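Local coordinates for protein beta-fructofuranosidase (Arthrobacter, PDB 3WPU) that is a beta-fructofuranosidase of the levansucrase/invertase family, whose members are built on a five-bladed beta-propeller, at residues D32-Q37 against Y289-D294; Q37-P42 against S389-G394; Y88-W93 against A167-N172; G205-N210 against V214-F219. All coordinates share one frame; numbering follows the deposited sequence. Where two conformers were deposited one is given.

In the fold
Starting from the N terminus, helix 30-38 and the residues just after it supply the first halves of contacts 1 and 2, which share Q37. Contact 1 closes a loop of about 250 residues onto 289-294. Contact 2 starts inside that loop and closes beyond it, onto 389-394, so the two cross along the chain; they touch where L36 meets S389 and L391. Contacts 3 and 4 follow one another inside both loops. Contact 3 brings 88-93 against the end of strand 159-169; contact 4 is the hairpin 197-210/213-226. Both belong to one large mixed sheet, with W93 against A209 and V214, on the far side of the chain's centre, about 46 Å from contact 1 to contact 3, centre to centre.

Contact 1: residues D32-Q37 against Y289-D294; sequences DARQLQ and YAETVD
R34 reaches out from helix 30-38 and hands its guanidinium to the backbone carbonyl of Y289. The bond runs from R34 NH1 to Y289 O over 2.8 Å, with an N-H...O angle of 157°; the oxygen lies at the edge of the guanidinium, near its plane, while the donor is tilted from the carbonyl plane. A water completes a small ring: it accepts from R34 NH2 at 2.9 Å and donates to Y289 O at 3.2 Å. Y289 O is thus gripped twice, and both terminal nitrogens of R34 are used. NH1 also bonds to the hydroxyl of Y283. A bend at chi3 (63°) in the otherwise extended R34 chain turns the group toward the loop.

E291 lays its CG 3.9 Å from R34 NH1, but its carboxylate stays beyond salt-bridge range; OE1 is instead taken by R30 and by the Y283 hydroxyl, so Y283 links the two side chains. The Y289 ring plane stands 69° from the guanidinium, with CB 4.0 Å from R34 NH2. At this surface contact an arginine of helix 30-38 binds a carbonyl of the loop leading to T292, the N-cap of helix 293-297, whose OG1 accepts from D295 N.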
loop_
_atom_site.group_PDB
_atom_site.type_symbol
_atom_site.label_atom_id
_atom_site.label_comp_id
_atom_site.label_asym_id
_atom_site.label_seq_id
_atom_site.Cartn_x
_atom_site.Cartn_y
_atom_site.Cartn_z
ATOM N N ASP A 32 -17.895 0.246 -14.782
ATOM C CA ASP A 32 -16.857 -0.707 -14.331
ATOM C C ASP A 32 -17.205 -1.174 -12.904
ATOM O O ASP A 32 -17.288 -2.364 -12.626
ATOM C CB ASP A 32 -15.457 -0.045 -14.345
ATOM C CG ASP A 32 -14.915 0.239 -15.763
ATOM O OD1 ASP A 32 -15.376 -0.381 -16.747
ATOM O OD2 ASP A 32 -13.975 1.067 -15.848
ATOM N N ALA A 33 -17.411 -0.217 -12.018
ATOM C CA ALA A 33 -17.635 -0.523 -10.620
ATOM C C ALA A 33 -18.913 -1.335 -10.418
ATOM O O ALA A 33 -19.009 -2.136 -9.461
ATOM C CB ALA A 33 -17.644 0.770 -9.793
ATOM N N ARG A 34 -19.891 -1.191 -11.305
ATOM C CA ARG A 34 -21.139 -1.962 -11.161
ATOM C C ARG A 34 -20.958 -3.437 -11.480
ATOM O O ARG A 34 -21.770 -4.269 -11.093
ATOM C CB ARG A 34 -22.306 -1.325 -11.936
ATOM C CG ARG A 34 -22.769 -0.029 -11.295
ATOM C CD ARG A 34 -23.842 0.707 -12.085
ATOM N NE ARG A 34 -25.086 -0.055 -12.220
ATOM C CZ ARG A 34 -26.076 0.243 -13.068
ATOM N NH1 ARG A 34 -25.980 1.270 -13.910
ATOM N NH2 ARG A 34 -27.162 -0.531 -13.106
ATOM N N GLN A 35 -19.854 -3.793 -12.132
ATOM C CA GLN A 35 -19.527 -5.205 -12.317
ATOM C C GLN A 35 -19.364 -5.937 -10.973
ATOM O O GLN A 35 -19.631 -7.119 -10.881
ATOM C CB GLN A 35 -18.251 -5.367 -13.127
ATOM C CG GLN A 35 -18.244 -4.698 -14.495
ATOM C CD GLN A 35 -19.506 -4.943 -15.297
ATOM O OE1 GLN A 35 -19.807 -6.072 -15.686
ATOM N NE2 GLN A 35 -20.230 -3.885 -15.556
ATOM N N LEU A 36 -18.925 -5.224 -9.952
ATOM C CA LEU A 36 -18.785 -5.787 -8.597
ATOM C C LEU A 36 -20.109 -6.359 -8.111
ATOM O O LEU A 36 -20.133 -7.403 -7.442
ATOM C CB LEU A 36 -18.262 -4.717 -7.611
ATOM C CG LEU A 36 -16.884 -4.088 -7.910
ATOM C CD1 LEU A 36 -16.657 -2.819 -7.138
ATOM C CD2 LEU A 36 -15.776 -5.098 -7.628
ATOM N N GLN A 37 -21.208 -5.685 -8.424
ATOM C CA GLN A 37 -22.537 -6.217 -8.033
ATOM C C GLN A 37 -22.938 -7.405 -8.915
ATOM O O GLN A 37 -23.574 -8.360 -8.469
ATOM C CB GLN A 37 -23.605 -5.122 -8.101
ATOM C CG GLN A 37 -23.310 -3.981 -7.170
ATOM C CD GLN A 37 -24.192 -2.786 -7.418
ATOM O OE1 GLN A 37 -25.419 -2.928 -7.578
ATOM N NE2 GLN A 37 -23.584 -1.602 -7.465
ATOM N N TYR A 289 -29.054 -0.292 -18.905
ATOM C CA TYR A 289 -28.684 -0.055 -17.495
ATOM C C TYR A 289 -27.975 1.283 -17.256
ATOM O O TYR A 289 -27.598 1.600 -16.125
ATOM C CB TYR A 289 -27.814 -1.217 -16.973
ATOM C CG TYR A 289 -28.578 -2.502 -16.851
ATOM C CD1 TYR A 289 -29.303 -2.798 -15.702
ATOM C CD2 TYR A 289 -28.623 -3.406 -17.897
ATOM C CE1 TYR A 289 -30.023 -3.965 -15.597
ATOM C CE2 TYR A 289 -29.339 -4.577 -17.801
ATOM C CZ TYR A 289 -30.031 -4.853 -16.646
ATOM O OH TYR A 289 -30.741 -6.028 -16.547
ATOM N N ALA A 290 -27.736 2.056 -18.313
ATOM C CA ALA A 290 -27.069 3.343 -18.166
ATOM C C ALA A 290 -27.802 4.297 -17.230
ATOM O O ALA A 290 -29.052 4.287 -17.136
ATOM C CB ALA A 290 -26.868 3.981 -19.533
ATOM N N GLU A 291 -27.024 5.101 -16.510
ATOM C CA GLU A 291 -27.552 6.191 -15.683
ATOM C C GLU A 291 -27.371 7.485 -16.428
ATOM O O GLU A 291 -26.544 7.572 -17.336
ATOM C CB GLU A 291 -26.781 6.312 -14.366
ATOM C CG GLU A 291 -26.721 5.046 -13.537
ATOM C CD GLU A 291 -25.729 5.191 -12.411
ATOM O OE1 GLU A 291 -24.503 5.160 -12.687
ATOM O OE2 GLU A 291 -26.172 5.298 -11.246
ATOM N N THR A 292 -28.116 8.512 -16.047
ATOM C CA THR A 292 -27.876 9.818 -16.636
ATOM C C THR A 292 -26.896 10.616 -15.783
ATOM O O THR A 292 -26.836 10.442 -14.559
ATOM C CB THR A 292 -29.177 10.626 -16.841
ATOM O OG1 THR A 292 -29.682 11.085 -15.574
ATOM C CG2 THR A 292 -30.225 9.767 -17.535
ATOM N N VAL A 293 -26.136 11.481 -16.446
ATOM C CA VAL A 293 -25.243 12.418 -15.778
ATOM C C VAL A 293 -26.006 13.233 -14.728
ATOM O O VAL A 293 -25.549 13.368 -13.576
ATOM C CB VAL A 293 -24.508 13.332 -16.803
ATOM C CG1 VAL A 293 -23.868 14.532 -16.120
ATOM C CG2 VAL A 293 -23.446 12.549 -17.574
ATOM N N ASP A 294 -27.181 13.747 -15.093
ATOM C CA ASP A 294 -27.977 14.517 -14.127
ATOM C C ASP A 294 -28.356 13.708 -12.884
ATOM O O ASP A 294 -28.238 14.209 -11.760
ATOM C CB ASP A 294 -29.246 15.101 -14.780
ATOM C CG ASP A 294 -28.948 16.199 -15.791
ATOM O OD1 ASP A 294 -27.819 16.725 -15.845
ATOM O OD2 ASP A 294 -29.891 16.562 -16.534
HETATM O O HOH W 1 -29.749 0.423 -14.024
#

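Contact 2: residues Q37-P42 against S389-G394; sequences QRMSDP and SGLALG
This is a small van der Waals contact, mostly buried, in which M39, near the C-terminal end of helix 30-38, reaches the bend between helix 385-388 and strand 391-394. No hydrogen bond crosses it, and M39 alone carries the first side. Its sulfur does the nearest touching: SD lies 3.4 Å from S389 CB and 3.5 Å from S389 OG, alongside the serine's short side chain. Beyond the sulfur, the bend at chi3 (32°) carries the methyl toward L391, where M39 CE meets L391 CD2 at 4.2 Å, one methyl against another. The methionine therefore spans two residues of the turn, sulfur on the serine and methyl on the leucine.

What fixes the serine is its own polar end. S389 OG accepts from L391 N at 3.1 Å, with an N-H...O angle of 154°, which makes an ST turn across G390. The one proton of the same hydroxyl has N386 O and L385 O of the preceding helical turn within reach, N386 O being the stronger partner. G390 has a positive phi (95°), where the chain leaves helix 385-388. L391 also packs on P367 and Y371.

Helix 30-38 contributes further cover: Q35 and L36 press on S389, and L36 on L391 as well, while L4 touches M39. W28 bonds to S389 O through its indole nitrogen. Farther along, A392 and L393 both face V370 in a classic beta bulge, joining the second segment to strand 369-375.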
loop_
_atom_site.group_PDB
_atom_site.type_symbol
_atom_site.label_atom_id
_atom_site.label_comp_id
_atom_site.label_asym_id
_atom_site.label_seq_id
_atom_site.Cartn_x
_atom_site.Cartn_y
_atom_site.Cartn_z
ATOM N N GLN A 37 -21.208 -5.685 -8.424
ATOM C CA GLN A 37 -22.537 -6.217 -8.033
ATOM C C GLN A 37 -22.938 -7.405 -8.915
ATOM O O GLN A 37 -23.574 -8.360 -8.469
ATOM C CB GLN A 37 -23.605 -5.122 -8.101
ATOM C CG GLN A 37 -23.310 -3.981 -7.170
ATOM C CD GLN A 37 -24.192 -2.786 -7.418
ATOM O OE1 GLN A 37 -25.419 -2.928 -7.578
ATOM N NE2 GLN A 37 -23.584 -1.602 -7.465
ATOM N N ARG A 38 -22.578 -7.362 -10.199
ATOM C CA ARG A 38 -22.901 -8.467 -11.095
ATOM C C ARG A 38 -22.204 -9.757 -10.685
ATOM O O ARG A 38 -22.716 -10.833 -10.932
ATOM C CB ARG A 38 -22.510 -8.115 -12.542
ATOM C CG ARG A 38 -23.267 -6.933 -13.119
ATOM C CD ARG A 38 -22.935 -6.687 -14.592
ATOM N NE ARG A 38 -23.472 -7.740 -15.454
ATOM C CZ ARG A 38 -23.029 -8.021 -16.677
ATOM N NH1 ARG A 38 -22.020 -7.346 -17.209
ATOM N NH2 ARG A 38 -23.586 -9.009 -17.389
ATOM N N MET A 39 -21.016 -9.635 -10.089
ATOM C CA MET A 39 -20.210 -10.774 -9.715
ATOM C C MET A 39 -20.689 -11.382 -8.403
ATOM O O MET A 39 -20.294 -12.483 -8.079
ATOM C CB MET A 39 -18.756 -10.348 -9.555
ATOM C CG MET A 39 -18.061 -9.879 -10.836
ATOM S SD MET A 39 -16.604 -8.864 -10.460
ATOM C CE MET A 39 -16.193 -9.729 -8.926
ATOM N N SER A 40 -21.537 -10.663 -7.680
ATOM C CA SER A 40 -21.977 -11.102 -6.356
ATOM C C SER A 40 -23.134 -12.071 -6.484
ATOM O O SER A 40 -23.945 -11.966 -7.406
ATOM C CB SER A 40 -22.390 -9.888 -5.524
ATOM O OG SER A 40 -22.816 -10.258 -4.211
ATOM N N ASP A 41 -23.216 -13.008 -5.545
ATOM C CA ASP A 41 -24.228 -14.056 -5.563
ATOM C C ASP A 41 -25.407 -13.579 -4.730
ATOM O O ASP A 41 -25.266 -13.454 -3.525
ATOM C CB ASP A 41 -23.658 -15.338 -4.956
ATOM C CG ASP A 41 -24.682 -16.475 -4.885
ATOM O OD1 ASP A 41 -25.874 -16.278 -5.232
ATOM O OD2 ASP A 41 -24.258 -17.578 -4.462
ATOM N N PRO A 42 -26.568 -13.321 -5.364
ATOM C CA PRO A 42 -27.679 -12.754 -4.618
ATOM C C PRO A 42 -28.294 -13.736 -3.624
ATOM O O PRO A 42 -29.059 -13.302 -2.773
ATOM C CB PRO A 42 -28.689 -12.362 -5.708
ATOM C CG PRO A 42 -28.349 -13.232 -6.858
ATOM C CD PRO A 42 -26.871 -13.449 -6.797
ATOM N N SER A 389 -14.219 -5.017 -13.314
ATOM C CA SER A 389 -14.714 -4.617 -12.025
ATOM C C SER A 389 -13.682 -3.815 -11.238
ATOM O O SER A 389 -14.032 -2.906 -10.506
ATOM C CB SER A 389 -15.099 -5.852 -11.208
ATOM O OG SER A 389 -13.966 -6.633 -10.831
ATOM N N GLY A 390 -12.407 -4.186 -11.406
ATOM C CA GLY A 390 -11.320 -3.656 -10.617
ATOM C C GLY A 390 -10.962 -4.514 -9.421
ATOM O O GLY A 390 -9.887 -4.351 -8.836
ATOM N N LEU A 391 -11.842 -5.417 -9.001
ATOM C CA LEU A 391 -11.542 -6.171 -7.797
ATOM C C LEU A 391 -10.474 -7.228 -8.038
ATOM O O LEU A 391 -10.644 -8.069 -8.912
ATOM C CB LEU A 391 -12.781 -6.860 -7.269
ATOM C CG LEU A 391 -12.672 -7.634 -5.952
ATOM C CD1 LEU A 391 -12.170 -6.740 -4.841
ATOM C CD2 LEU A 391 -14.017 -8.239 -5.644
ATOM N N ALA A 392 -9.431 -7.205 -7.211
ATOM C CA ALA A 392 -8.392 -8.232 -7.198
ATOM C C ALA A 392 -8.421 -9.079 -5.911
ATOM O O ALA A 392 -8.286 -10.304 -5.969
ATOM C CB ALA A 392 -7.036 -7.619 -7.387
ATOM N N LEU A 393 -8.590 -8.452 -4.759
ATOM C CA LEU A 393 -8.531 -9.212 -3.513
ATOM C C LEU A 393 -9.414 -8.575 -2.442
ATOM O O LEU A 393 -8.964 -7.702 -1.688
ATOM C CB LEU A 393 -7.085 -9.334 -3.011
ATOM C CG LEU A 393 -6.829 -10.315 -1.858
ATOM C CD1 LEU A 393 -6.891 -11.725 -2.381
ATOM C CD2 LEU A 393 -5.474 -10.073 -1.208
ATOM N N GLY A 394 -10.658 -9.021 -2.384
ATOM C CA GLY A 394 -11.643 -8.514 -1.451
ATOM C C GLY A 394 -11.731 -9.326 -0.178
ATOM O O GLY A 394 -11.557 -10.554 -0.180
#

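Contact 3: residues Y88-W93 against A167-N172; sequences YSVNGW and ARVSKN
V169 sets one methyl over the ring of Y88 and turns the other toward V90. V169 CG1 stands 3.9 Å from the centroid of the Y88 ring, 18° off its normal, a CH-pi contact displaced toward the rim near CG, the nearest ring atom at 3.7 Å. The valine's chi1 of 63° places this methyl between its backbone N and carbonyl carbon and leaves CG2 to meet V90 CG2 at 4.3 Å. Y88 and V90, two residues apart on strand 88-90, thus straddle one valine, with no hydrogen bond between the segments.

These strands are not direct neighbours. In the large mixed sheet strand 159-169 runs parallel to 72-81, while 88-90 pairs with 93-102 and 488-493; a type I' turn from V90 to W93 makes 88-90 and 93-102 a tight hairpin, closed by V90 N to W93 O at 2.8 Å and W93 N to V90 O at 3.0 Å.

L80 packs on both V90 and V169, and L490 also touches V169. The Y88 hydroxyl is hydrogen-bonded to D82 OD2, which tethers the far end of the ring. At the turn, N91 ND2 bonds to T492 O, and T492 OG1 bonds to K171 O.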
loop_
_atom_site.group_PDB
_atom_site.type_symbol
_atom_site.label_atom_id
_atom_site.label_comp_id
_atom_site.label_asym_id
_atom_site.label_seq_id
_atom_site.Cartn_x
_atom_site.Cartn_y
_atom_site.Cartn_z
ATOM N N TYR A 88 14.372 -6.036 0.506
ATOM C CA TYR A 88 15.732 -6.201 1.004
ATOM C C TYR A 88 15.942 -6.561 2.473
ATOM O O TYR A 88 15.254 -6.072 3.374
ATOM C CB TYR A 88 16.509 -4.925 0.748
ATOM C CG TYR A 88 16.953 -4.782 -0.675
ATOM C CD1 TYR A 88 16.052 -4.425 -1.664
ATOM C CD2 TYR A 88 18.279 -5.005 -1.033
ATOM C CE1 TYR A 88 16.443 -4.305 -2.976
ATOM C CE2 TYR A 88 18.686 -4.888 -2.353
ATOM C CZ TYR A 88 17.756 -4.553 -3.324
ATOM O OH TYR A 88 18.131 -4.408 -4.642
ATOM N N SER A 89 16.954 -7.408 2.686
ATOM C CA SER A 89 17.617 -7.541 3.973
ATOM C C SER A 89 18.907 -6.741 3.875
ATOM O O SER A 89 19.418 -6.529 2.768
ATOM C CB SER A 89 17.895 -9.016 4.297
ATOM O OG SER A 89 18.828 -9.556 3.383
ATOM N N VAL A 90 19.431 -6.304 5.020
ATOM C CA VAL A 90 20.722 -5.598 5.094
ATOM C C VAL A 90 21.595 -6.310 6.124
ATOM O O VAL A 90 21.201 -6.505 7.281
ATOM C CB VAL A 90 20.579 -4.100 5.472
ATOM C CG1 VAL A 90 21.943 -3.409 5.438
ATOM C CG2 VAL A 90 19.621 -3.381 4.525
ATOM N N ASN A 91 22.765 -6.761 5.689
ATOM C CA ASN A 91 23.682 -7.472 6.561
ATOM C C ASN A 91 23.017 -8.527 7.440
ATOM O O ASN A 91 23.298 -8.628 8.625
ATOM C CB ASN A 91 24.510 -6.471 7.355
ATOM C CG ASN A 91 25.507 -5.744 6.474
ATOM O OD1 ASN A 91 25.499 -5.909 5.265
ATOM N ND2 ASN A 91 26.366 -4.942 7.076
ATOM N N GLY A 92 22.150 -9.324 6.816
ATOM C CA GLY A 92 21.545 -10.475 7.442
ATOM C C GLY A 92 20.219 -10.225 8.112
ATOM O O GLY A 92 19.683 -11.132 8.738
ATOM N N TRP A 93 19.673 -9.020 7.975
ATOM C CA TRP A 93 18.420 -8.662 8.669
ATOM C C TRP A 93 17.355 -8.131 7.710
ATOM O O TRP A 93 17.604 -7.164 6.975
ATOM C CB TRP A 93 18.676 -7.579 9.709
ATOM C CG TRP A 93 19.610 -7.976 10.780
ATOM C CD1 TRP A 93 20.947 -7.733 10.828
ATOM C CD2 TRP A 93 19.277 -8.666 11.990
ATOM N NE1 TRP A 93 21.478 -8.240 11.981
ATOM C CE2 TRP A 93 20.472 -8.822 12.717
ATOM C CE3 TRP A 93 18.098 -9.197 12.515
ATOM C CZ2 TRP A 93 20.515 -9.462 13.948
ATOM C CZ3 TRP A 93 18.145 -9.833 13.745
ATOM C CH2 TRP A 93 19.336 -9.957 14.449
ATOM N N ALA A 167 10.127 2.999 1.340
ATOM C CA ALA A 167 11.512 3.187 1.781
ATOM C C ALA A 167 12.470 2.558 0.789
ATOM O O ALA A 167 12.363 1.373 0.494
ATOM C CB ALA A 167 11.722 2.598 3.165
ATOM N N ARG A 168 13.336 3.388 0.217
ATOM C CA ARG A 168 14.288 2.960 -0.791
ATOM C C ARG A 168 15.668 2.776 -0.176
ATOM O O ARG A 168 16.145 3.655 0.559
ATOM C CB ARG A 168 14.338 4.008 -1.904
ATOM C CG ARG A 168 13.056 4.102 -2.714
ATOM C CD ARG A 168 12.968 2.968 -3.718
ATOM N NE ARG A 168 14.095 3.077 -4.640
ATOM C CZ ARG A 168 14.121 3.817 -5.746
ATOM N NH1 ARG A 168 13.049 4.478 -6.177
ATOM N NH2 ARG A 168 15.255 3.863 -6.449
ATOM N N VAL A 169 16.311 1.648 -0.456
ATOM C CA VAL A 169 17.620 1.362 0.138
ATOM C C VAL A 169 18.698 1.611 -0.897
ATOM O O VAL A 169 18.458 1.427 -2.064
ATOM C CB VAL A 169 17.692 -0.075 0.699
ATOM C CG1 VAL A 169 17.538 -1.129 -0.382
ATOM C CG2 VAL A 169 18.941 -0.289 1.547
ATOM N N SER A 170 19.862 2.060 -0.450
ATOM C CA SER A 170 21.012 2.299 -1.309
ATOM C C SER A 170 22.051 1.248 -0.973
ATOM O O SER A 170 21.979 0.621 0.081
ATOM C CB SER A 170 21.597 3.685 -1.034
ATOM O OG SER A 170 20.661 4.713 -1.318
ATOM N N LYS A 171 23.045 1.102 -1.844
ATOM C CA LYS A 171 24.093 0.091 -1.672
ATOM C C LYS A 171 24.951 0.297 -0.430
ATOM O O LYS A 171 25.547 -0.652 0.047
ATOM C CB LYS A 171 25.006 0.037 -2.908
ATOM C CG LYS A 171 24.382 -0.688 -4.084
ATOM C CD LYS A 171 25.251 -0.583 -5.335
ATOM C CE LYS A 171 24.607 -1.321 -6.500
ATOM N NZ LYS A 171 25.399 -1.232 -7.765
ATOM N N ASN A 172 25.020 1.530 0.070
ATOM C CA ASN A 172 25.764 1.846 1.302
ATOM C C ASN A 172 24.952 1.658 2.593
ATOM O O ASN A 172 25.420 2.006 3.674
ATOM C CB ASN A 172 26.297 3.284 1.230
ATOM C CG ASN A 172 25.203 4.304 0.937
ATOM O OD1 ASN A 172 24.059 4.132 1.342
ATOM N ND2 ASN A 172 25.553 5.360 0.205
#

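Contact 4: residues G205-N210 against V214-F219; sequences GKVKAN and VTLTGF
Strands 197-210 and 213-226 form a beta hairpin, and here its two arms pair antiparallel; the axes of segments 205-210 and 214-219 come within 4.5 Å. K206 with T217 and K208 with T215 are the hydrogen-bonded pairs. T217 N gives to K206 O and T215 N to K208 O, both at 2.8 Å. In return K208 N reaches T215 O at 2.8 Å, whereas K206 N meets T217 O at 2.9 Å in a more bent bond, with an angle of 143°. K208 O also accepts a hydrogen bond from a water.

V207, A209, V214 and L216 share one face. V207 CG2 touches L216 CD2 at 4.1 Å and V207 CG1 faces V214 CG1, methyl to methyl; W93, I95 and F97 of strand 93-102 and I175 of the neighbouring strand 174-184 pack onto this side. K206, K208, T215 and T217 occupy the other face, where T217 CG2 lies 4.1 Å from K208 CB and both lysines carry their ammonium ends away.

At the far end F219 folds back over G205. Its ring puts one face on G205 CA, 3.6 Å from the centroid and 9° off the normal, a CH-pi contact. G205, without a side chain, lets the ring lie directly on its CA, and the facing G218 has positive phi. The pairing is that of an antiparallel beta hairpin within the large mixed sheet, with an aromatic ring laid over a glycine where the register reaches G205 and G218.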
loop_
_atom_site.group_PDB
_atom_site.type_symbol
_atom_site.label_atom_id
_atom_site.label_comp_id
_atom_site.label_asym_id
_atom_site.label_seq_id
_atom_site.Cartn_x
_atom_site.Cartn_y
_atom_site.Cartn_z
ATOM N N GLY A 205 18.243 8.151 6.341
ATOM C CA GLY A 205 18.904 7.544 7.484
ATOM C C GLY A 205 19.697 6.362 7.006
ATOM O O GLY A 205 19.950 6.211 5.811
ATOM N N LYS A 206 20.094 5.522 7.941
ATOM C CA LYS A 206 21.047 4.464 7.624
ATOM C C LYS A 206 20.877 3.311 8.582
ATOM O O LYS A 206 20.489 3.498 9.731
ATOM C CB LYS A 206 22.478 5.012 7.706
ATOM C CG LYS A 206 23.514 4.133 7.044
ATOM C CD LYS A 206 24.859 4.844 6.943
ATOM C CE LYS A 206 25.766 4.139 5.957
ATOM N NZ LYS A 206 26.905 5.003 5.559
ATOM N N VAL A 207 21.187 2.116 8.076
ATOM C CA VAL A 207 21.145 0.890 8.847
ATOM C C VAL A 207 22.468 0.714 9.582
ATOM O O VAL A 207 23.548 0.849 9.005
ATOM C CB VAL A 207 20.906 -0.336 7.932
ATOM C CG1 VAL A 207 21.022 -1.638 8.710
ATOM C CG2 VAL A 207 19.544 -0.226 7.256
ATOM N N LYS A 208 22.373 0.396 10.859
ATOM C CA LYS A 208 23.526 -0.039 11.605
ATOM C C LYS A 208 23.160 -1.406 12.174
ATOM O O LYS A 208 22.284 -1.514 13.027
ATOM C CB LYS A 208 23.897 0.990 12.672
ATOM C CG LYS A 208 25.322 0.825 13.209
ATOM C CD LYS A 208 25.376 -0.146 14.375
ATOM C CE LYS A 208 26.807 -0.552 14.734
ATOM N NZ LYS A 208 27.253 -1.834 14.094
ATOM N N ALA A 209 23.791 -2.449 11.636
ATOM C CA ALA A 209 23.442 -3.826 11.971
ATOM C C ALA A 209 24.619 -4.574 12.599
ATOM O O ALA A 209 25.774 -4.349 12.251
ATOM C CB ALA A 209 22.951 -4.557 10.734
ATOM N N ASN A 210 24.309 -5.433 13.558
ATOM C CA ASN A 210 25.289 -6.419 14.045
ATOM C C ASN A 210 24.556 -7.677 14.508
ATOM O O ASN A 210 23.360 -7.814 14.243
ATOM C CB ASN A 210 26.214 -5.809 15.128
ATOM C CG ASN A 210 25.470 -5.266 16.343
ATOM O OD1 ASN A 210 25.968 -4.363 17.025
ATOM N ND2 ASN A 210 24.303 -5.790 16.628
ATOM N N VAL A 214 19.309 -4.509 14.737
ATOM C CA VAL A 214 19.345 -3.366 13.849
ATOM C C VAL A 214 19.036 -2.087 14.611
ATOM O O VAL A 214 18.075 -2.022 15.378
ATOM C CB VAL A 214 18.318 -3.537 12.708
ATOM C CG1 VAL A 214 18.169 -2.255 11.898
ATOM C CG2 VAL A 214 18.715 -4.715 11.826
ATOM N N THR A 215 19.869 -1.080 14.399
ATOM C CA THR A 215 19.599 0.274 14.837
ATOM C C THR A 215 19.555 1.119 13.583
ATOM O O THR A 215 20.284 0.860 12.618
ATOM C CB THR A 215 20.704 0.811 15.779
ATOM O OG1 THR A 215 20.809 -0.045 16.920
ATOM C CG2 THR A 215 20.367 2.212 16.247
ATOM N N LEU A 216 18.657 2.099 13.572
ATOM C CA LEU A 216 18.616 3.063 12.489
ATOM C C LEU A 216 19.281 4.329 12.998
ATOM O O LEU A 216 19.094 4.716 14.143
ATOM C CB LEU A 216 17.185 3.310 12.005
ATOM C CG LEU A 216 16.486 2.090 11.394
ATOM C CD1 LEU A 216 15.127 2.501 10.841
ATOM C CD2 LEU A 216 17.281 1.407 10.296
ATOM N N THR A 217 20.132 4.915 12.167
ATOM C CA THR A 217 20.792 6.155 12.487
ATOM C C THR A 217 20.299 7.202 11.475
ATOM O O THR A 217 19.690 6.854 10.457
ATOM C CB THR A 217 22.338 6.014 12.443
ATOM O OG1 THR A 217 22.774 5.714 11.114
ATOM C CG2 THR A 217 22.814 4.921 13.394
ATOM N N GLY A 218 20.525 8.474 11.788
ATOM C CA GLY A 218 20.122 9.564 10.921
ATOM C C GLY A 218 18.660 9.905 11.119
ATOM O O GLY A 218 18.192 9.941 12.245
ATOM N N PHE A 219 17.927 10.149 10.033
ATOM C CA PHE A 219 16.521 10.578 10.133
ATOM C C PHE A 219 16.388 11.836 10.997
ATOM O O PHE A 219 15.492 11.981 11.804
ATOM C CB PHE A 219 15.641 9.422 10.622
ATOM C CG PHE A 219 15.633 8.245 9.694
ATOM C CD1 PHE A 219 15.122 8.371 8.403
ATOM C CD2 PHE A 219 16.160 7.017 10.087
ATOM C CE1 PHE A 219 15.103 7.282 7.552
ATOM C CE2 PHE A 219 16.122 5.925 9.247
ATOM C CZ PHE A 219 15.636 6.067 7.956
HETATM O O HOH W 2 23.104 -2.239 15.673
#